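Local coordinates for chitin oligosaccharide binding protein NagB2 (Paenibacillus sp. FPU-7, PDB 7EHU), which binds the chitin oligosaccharides N,N'-diacetylchitobiose and N,N',N''-triacetylchitotriose as a bacterial solute-binding protein, probably handing them on for uptake, at residues A[327-330]-A[331-335]; A[415-418]-A[419-423]. All blocks are in the same frame, centred on the assembly; numbering follows the deposited sequence.

Interaction 1: A[327-330]-A[331-335]; sequences AEKK and AVKAF
The aliphatic stems of Lys329 and Lys333 meet one turn apart in a local contact within helix 326-339, near its start and far from the centre of the chain. Each segment is part of the same helix, and the backbone follows the i to i+4 pattern: Lys333 N donates to Lys329 O at 2.8 Å, with an N-H...O angle of 163°, and Val332 N to Glu328 O at 2.9 Å. The two lysines are laid obliquely across one another, CG of Lys329 touching CE of Lys333 at 3.8 Å. Lys333 turns its CG beside its own backbone N (chi1 -72°), which directs the chain back along the preceding turn and places that CG 3.3 Å from Lys329 O. Methylenes therefore do the touching; NZ of Lys333 goes on to a long, weak ion pair with Glu120 and lies 6.4 Å from the like-charged NZ of Lys330. On another flank, CG2 of Val332 rests 3.4 Å from Glu328 O. The Glu328 carboxylate is gripped at both oxygens, OE1 by the backbone N of Asn325 and OE2 by NE2 of Gln92. Apolar side chains face inward: Ala331 and Val332 pack on Leu32 of strand 30-36, Val332 and Phe335 reach Phe320 of strand 309-320, and Ala334 lies against Thr57 and Glu60 of helix 44-60.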
ATOM      1  N   ALA A 327     -29.238   3.814 -15.657  1.00 17.74           N
ATOM      2  CA  ALA A 327     -28.276   3.915 -16.751  1.00 18.11           C
ATOM      3  C   ALA A 327     -26.850   3.920 -16.218  1.00 16.45           C
ATOM      4  O   ALA A 327     -25.954   3.280 -16.792  1.00 16.89           O
ATOM      5  CB  ALA A 327     -28.553   5.175 -17.570  1.00 18.32           C
ATOM      6  N   GLU A 328     -26.623   4.653 -15.129  1.00 15.04           N
ATOM      7  CA  GLU A 328     -25.309   4.676 -14.499  1.00 14.41           C
ATOM      8  C   GLU A 328     -24.912   3.295 -14.007  1.00 13.34           C
ATOM      9  O   GLU A 328     -23.764   2.872 -14.183  1.00 13.07           O
ATOM     10  CB  GLU A 328     -25.316   5.680 -13.345  1.00 14.64           C
ATOM     11  CG  GLU A 328     -25.373   7.163 -13.758  1.00 16.25           C
ATOM     12  CD  GLU A 328     -25.520   8.085 -12.559  1.00 17.94           C
ATOM     13  OE1 GLU A 328     -26.342   7.750 -11.693  1.00 17.13           O
ATOM     14  OE2 GLU A 328     -24.809   9.120 -12.464  1.00 20.21           O
ATOM     15  N   LYS A 329     -25.844   2.566 -13.401  1.00 13.68           N
ATOM     16  CA  LYS A 329     -25.513   1.243 -12.874  1.00 14.29           C
ATOM     17  C   LYS A 329     -25.196   0.265 -13.994  1.00 13.27           C
ATOM     18  O   LYS A 329     -24.290  -0.557 -13.848  1.00 13.48           O
ATOM     19  CB  LYS A 329     -26.621   0.743 -11.941  1.00 17.87           C
ATOM     20  CG  LYS A 329     -26.487  -0.667 -11.056  1.00 22.42           C
ATOM     21  CD  LYS A 329     -27.888  -0.492 -10.461  1.00 26.99           C
ATOM     22  CE  LYS A 329     -27.709   0.691  -9.528  1.00 29.91           C
ATOM     23  NZ  LYS A 329     -28.781   1.046  -8.587  1.00 31.98           N
ATOM     24  N   LYS A 330     -25.870   0.373 -15.145  1.00 13.57           N
ATOM     25  CA  LYS A 330     -25.505  -0.457 -16.290  1.00 14.91           C
ATOM     26  C   LYS A 330     -24.072  -0.193 -16.740  1.00 13.54           C
ATOM     27  O   LYS A 330     -23.334  -1.130 -17.067  1.00 14.15           O
ATOM     28  CB  LYS A 330     -26.468  -0.193 -17.438  1.00 18.77           C
ATOM     29  CG  LYS A 330     -26.300  -1.093 -18.652  1.00 23.11           C
ATOM     30  CD  LYS A 330     -27.417  -0.875 -19.679  1.00 27.65           C
ATOM     31  CE  LYS A 330     -28.759  -0.583 -18.991  1.00 31.74           C
ATOM     32  NZ  LYS A 330     -29.484  -1.705 -18.316  1.00 34.25           N
ATOM     33  N   ALA A 331     -23.681   1.080 -16.806  1.00 13.57           N
ATOM     34  CA  ALA A 331     -22.318   1.428 -17.178  1.00 13.77           C
ATOM     35  C   ALA A 331     -21.318   0.918 -16.153  1.00 12.61           C
ATOM     36  O   ALA A 331     -20.248   0.421 -16.522  1.00 12.21           O
ATOM     37  CB  ALA A 331     -22.212   2.941 -17.343  1.00 14.16           C
ATOM     38  N   VAL A 332     -21.651   1.035 -14.865  1.00 11.94           N
ATOM     39  CA  VAL A 332     -20.758   0.571 -13.814  1.00 12.51           C
ATOM     40  C   VAL A 332     -20.588  -0.937 -13.893  1.00 12.00           C
ATOM     41  O   VAL A 332     -19.475  -1.452 -13.753  1.00 11.53           O
ATOM     42  CB  VAL A 332     -21.280   1.025 -12.434  1.00 13.53           C
ATOM     43  CG1 VAL A 332     -20.666   0.189 -11.314  1.00 14.00           C
ATOM     44  CG2 VAL A 332     -21.015   2.498 -12.202  1.00 15.11           C
ATOM     45  N   LYS A 333     -21.683  -1.665 -14.103  1.00 11.43           N
ATOM     46  CA  LYS A 333     -21.574  -3.115 -14.204  1.00 12.39           C
ATOM     47  C   LYS A 333     -20.689  -3.508 -15.380  1.00 11.14           C
ATOM     48  O   LYS A 333     -19.895  -4.447 -15.278  1.00 11.94           O
ATOM     49  CB  LYS A 333     -22.959  -3.735 -14.362  1.00 15.82           C
ATOM     50  CG  LYS A 333     -23.815  -3.690 -13.109  1.00 19.99           C
ATOM     51  CD  LYS A 333     -24.973  -4.697 -13.177  1.00 24.01           C
ATOM     52  CE  LYS A 333     -26.310  -4.111 -12.754  1.00 27.54           C
ATOM     53  NZ  LYS A 333     -27.433  -4.979 -13.220  1.00 29.06           N
ATOM     54  N   ALA A 334     -20.823  -2.811 -16.508  1.00 11.81           N
ATOM     55  CA  ALA A 334     -19.988  -3.103 -17.670  1.00 11.98           C
ATOM     56  C   ALA A 334     -18.520  -2.821 -17.380  1.00 11.44           C
ATOM     57  O   ALA A 334     -17.637  -3.574 -17.811  1.00 11.97           O
ATOM     58  CB  ALA A 334     -20.472  -2.315 -18.893  1.00 13.15           C
ATOM     59  N   PHE A 335     -18.243  -1.743 -16.649  1.00 11.12           N
ATOM     60  CA  PHE A 335     -16.870  -1.452 -16.272  1.00 10.66           C
ATOM     61  C   PHE A 335     -16.303  -2.572 -15.401  1.00  9.96           C
ATOM     62  O   PHE A 335     -15.177  -3.039 -15.626  1.00  9.93           O
ATOM     63  CB  PHE A 335     -16.782  -0.121 -15.518  1.00 11.30           C
ATOM     64  CG  PHE A 335     -15.418   0.118 -14.926  1.00 10.59           C
ATOM     65  CD1 PHE A 335     -14.362   0.528 -15.730  1.00 11.31           C
ATOM     66  CD2 PHE A 335     -15.169  -0.136 -13.595  1.00 11.18           C
ATOM     67  CE1 PHE A 335     -13.103   0.708 -15.214  1.00 11.57           C
ATOM     68  CE2 PHE A 335     -13.893   0.046 -13.068  1.00 11.48           C
ATOM     69  CZ  PHE A 335     -12.859   0.451 -13.882  1.00 12.28           C
TER

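Interaction 2: A[415-418]-A[419-423]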
ATOM      1  N   GLU A 415       8.618   8.426  23.167  1.00 20.81           N
ATOM      2  CA  GLU A 415       7.688   8.409  24.287  1.00 22.14           C
ATOM      3  C   GLU A 415       6.557   9.417  24.087  1.00 21.21           C
ATOM      4  O   GLU A 415       5.383   9.115  24.347  1.00 21.47           O
ATOM      5  CB  GLU A 415       8.469   8.713  25.568  1.00 24.18           C
ATOM      6  CG  GLU A 415       9.469   7.631  26.003  1.00 27.30           C
ATOM      7  CD  GLU A 415      10.739   7.555  25.150  1.00 29.37           C
ATOM      8  OE1 GLU A 415      11.107   8.547  24.485  1.00 29.17           O
ATOM      9  OE2 GLU A 415      11.408   6.503  25.202  1.00 31.52           O
ATOM     10  N   LYS A 416       6.887  10.628  23.640  1.00 20.68           N
ATOM     11  CA  LYS A 416       5.851  11.626  23.407  1.00 20.80           C
ATOM     12  C   LYS A 416       5.005  11.251  22.195  1.00 19.12           C
ATOM     13  O   LYS A 416       3.801  11.545  22.164  1.00 19.48           O
ATOM     14  CB  LYS A 416       6.499  13.006  23.247  1.00 23.73           C
ATOM     15  CG  LYS A 416       7.215  13.532  24.493  1.00 27.34           C
ATOM     16  CD  LYS A 416       6.275  13.806  25.637  1.00 31.30           C
ATOM     17  CE  LYS A 416       6.717  15.048  26.404  1.00 34.31           C
ATOM     18  NZ  LYS A 416       6.395  14.928  27.847  1.00 36.09           N
ATOM     19  N   LEU A 417       5.602  10.583  21.205  1.00 17.65           N
ATOM     20  CA  LEU A 417       4.817  10.116  20.068  1.00 16.45           C
ATOM     21  C   LEU A 417       3.714   9.163  20.519  1.00 15.74           C
ATOM     22  O   LEU A 417       2.548   9.328  20.142  1.00 15.90           O
ATOM     23  CB  LEU A 417       5.725   9.443  19.035  1.00 16.60           C
ATOM     24  CG  LEU A 417       5.007   8.903  17.785  1.00 16.60           C
ATOM     25  CD1 LEU A 417       5.881   9.046  16.547  1.00 16.47           C
ATOM     26  CD2 LEU A 417       4.560   7.475  17.964  1.00 15.89           C
ATOM     27  N   VAL A 418       4.058   8.144  21.313  1.00 16.27           N
ATOM     28  CA  VAL A 418       3.029   7.167  21.657  1.00 16.36           C
ATOM     29  C   VAL A 418       1.974   7.803  22.562  1.00 16.70           C
ATOM     30  O   VAL A 418       0.799   7.429  22.504  1.00 16.29           O
ATOM     31  CB  VAL A 418       3.607   5.856  22.232  1.00 17.02           C
ATOM     32  CG1 VAL A 418       4.441   5.093  21.169  1.00 16.66           C
ATOM     33  CG2 VAL A 418       4.436   6.103  23.504  1.00 18.62           C
ATOM     34  N   GLU A 419       2.366   8.772  23.402  1.00 18.23           N
ATOM     35  CA  GLU A 419       1.397   9.490  24.230  1.00 19.85           C
ATOM     36  C   GLU A 419       0.405  10.258  23.358  1.00 18.24           C
ATOM     37  O   GLU A 419      -0.816  10.205  23.576  1.00 19.06           O
ATOM     38  CB  GLU A 419       2.142  10.433  25.196  1.00 22.80           C
ATOM     39  CG  GLU A 419       1.262  11.337  26.055  1.00 27.14           C
ATOM     40  CD  GLU A 419       2.037  12.429  26.812  1.00 31.51           C
ATOM     41  OE1 GLU A 419       2.768  13.232  26.190  1.00 32.43           O
ATOM     42  OE2 GLU A 419       1.902  12.488  28.047  1.00 34.55           O
ATOM     43  N   LYS A 420       0.922  10.982  22.361  1.00 18.22           N
ATOM     44  CA  LYS A 420       0.071  11.723  21.434  1.00 18.68           C
ATOM     45  C   LYS A 420      -0.842  10.778  20.661  1.00 17.55           C
ATOM     46  O   LYS A 420      -2.033  11.057  20.477  1.00 18.42           O
ATOM     47  CB  LYS A 420       0.975  12.529  20.494  1.00 20.62           C
ATOM     48  CG  LYS A 420       0.304  13.388  19.428  1.00 23.99           C
ATOM     49  CD  LYS A 420       1.380  14.058  18.556  1.00 26.19           C
ATOM     50  CE  LYS A 420       0.819  14.723  17.303  1.00 27.86           C
ATOM     51  NZ  LYS A 420       1.866  14.951  16.229  1.00 29.15           N
ATOM     52  N   MET A 421      -0.311   9.636  20.238  1.00 16.21           N
ATOM     53  CA  MET A 421      -1.108   8.672  19.484  1.00 14.62           C
ATOM     54  C   MET A 421      -2.218   8.088  20.329  1.00 14.61           C
ATOM     55  O   MET A 421      -3.344   7.933  19.855  1.00 14.67           O
ATOM     56  CB  MET A 421      -0.208   7.574  18.943  1.00 14.24           C
ATOM     57  CG  MET A 421       0.659   7.951  17.775  1.00 14.00           C
ATOM     58  SD  MET A 421      -0.242   8.777  16.413  1.00 14.14           S
ATOM     59  CE  MET A 421      -1.478   7.657  16.034  1.00 15.21           C
ATOM     60  N   GLN A 422      -1.937   7.765  21.587  1.00 15.63           N
ATOM     61  CA  GLN A 422      -3.008   7.196  22.400  1.00 16.21           C
ATOM     62  C   GLN A 422      -4.070   8.241  22.730  1.00 16.61           C
ATOM     63  O   GLN A 422      -5.256   7.905  22.832  1.00 16.53           O
ATOM     64  CB  GLN A 422      -2.461   6.558  23.677  1.00 17.39           C
ATOM     65  CG  GLN A 422      -3.481   5.675  24.404  1.00 17.76           C
ATOM     66  CD  GLN A 422      -4.064   4.598  23.496  1.00 17.84           C
ATOM     67  OE1 GLN A 422      -3.354   4.017  22.684  1.00 18.43           O
ATOM     68  NE2 GLN A 422      -5.358   4.335  23.623  1.00 18.20           N
ATOM     69  N   LYS A 423      -3.682   9.515  22.851  1.00 17.31           N
ATOM     70  CA  LYS A 423      -4.668  10.567  23.064  1.00 19.08           C
ATOM     71  C   LYS A 423      -5.637  10.631  21.890  1.00 17.50           C
ATOM     72  O   LYS A 423      -6.860  10.656  22.081  1.00 17.98           O
ATOM     73  CB  LYS A 423      -3.956  11.906  23.278  1.00 21.89           C
ATOM     74  CG  LYS A 423      -4.879  13.067  23.627  1.00 25.50           C
ATOM     75  CD  LYS A 423      -4.085  14.361  23.856  1.00 28.88           C
ATOM     76  CE  LYS A 423      -4.916  15.618  23.552  1.00 32.24           C
ATOM     77  NZ  LYS A 423      -6.389  15.353  23.532  1.00 33.97           N
TER
HETATM   78  O   HOH W   1       2.940  13.944  23.495  1.00 25.81           O
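The carboxylate of Glu419 has the aliphatic chain of Lys416 beside it, with CD of the lysine 3.6 Å from OE1 and displaced from the carboxylate plane; a water meets the same oxygen. The other flat group, the carboxamide of Gln422, is held at both polar ends, OE1 by the backbone N of Trp227 and NE2 by Asp426. All of this belongs to the early turns of helix 414-430, an amphipathic alpha-helix at the C-terminal end of the modelled chain. Lys416 and Glu419 lie side by side on its solvent face and point the same way, yet NZ of Lys416 remains 4.3 Å from OE1 of Glu419, beyond a salt bridge. The water ties the Glu419 carboxylate to the backbone of Lys416 rather than to its amine, donating to Glu419 OE1 at 2.8 Å and to Lys416 O at 2.9 Å. That carbonyl oxygen also accepts the helical bond from Lys420 N, so two donors share it. Glu419 carries its CG opposite its backbone N (chi1 175°) and continues extended, which carries the carboxylate outward from the helix, beside Lys416, where OE1 can receive the water. Lys420 leans elsewhere, its NZ bound to Ser403 and Glu406 of helix 394-408. The buried flank is largely apolar: Val418 packs on Leu233 and Phe236 of helix 230-244, and Met421 on Val396, Thr399 and Leu400. Between the turns, Leu417 and Met421 run alongside each other, CD2 of Leu417 touching CG of Met421 at 3.9 Å.

In the fold
Together the two contacts illustrate how one i to i+4 backbone pattern can carry different side-chain chemistry. They sit in separate helices whose contact centres are 46 Å apart, with no touch between them. Both are partly buried. The inward flank of interaction 1 covers strands 30-36 and 309-320 as well as helix 44-60, and its outer flank brings two lysines together through their methylenes. Interaction 2 packs inward on helices 394-408 and 230-244 and nearby loop residues; its outer flank sets opposite charges near each other without a salt bridge, a water tying the glutamate to a backbone carbonyl. The side chain of Met421 in interaction 2 is about 13 Å from a bound NAG, so this packing is not part of the direct sugar contact.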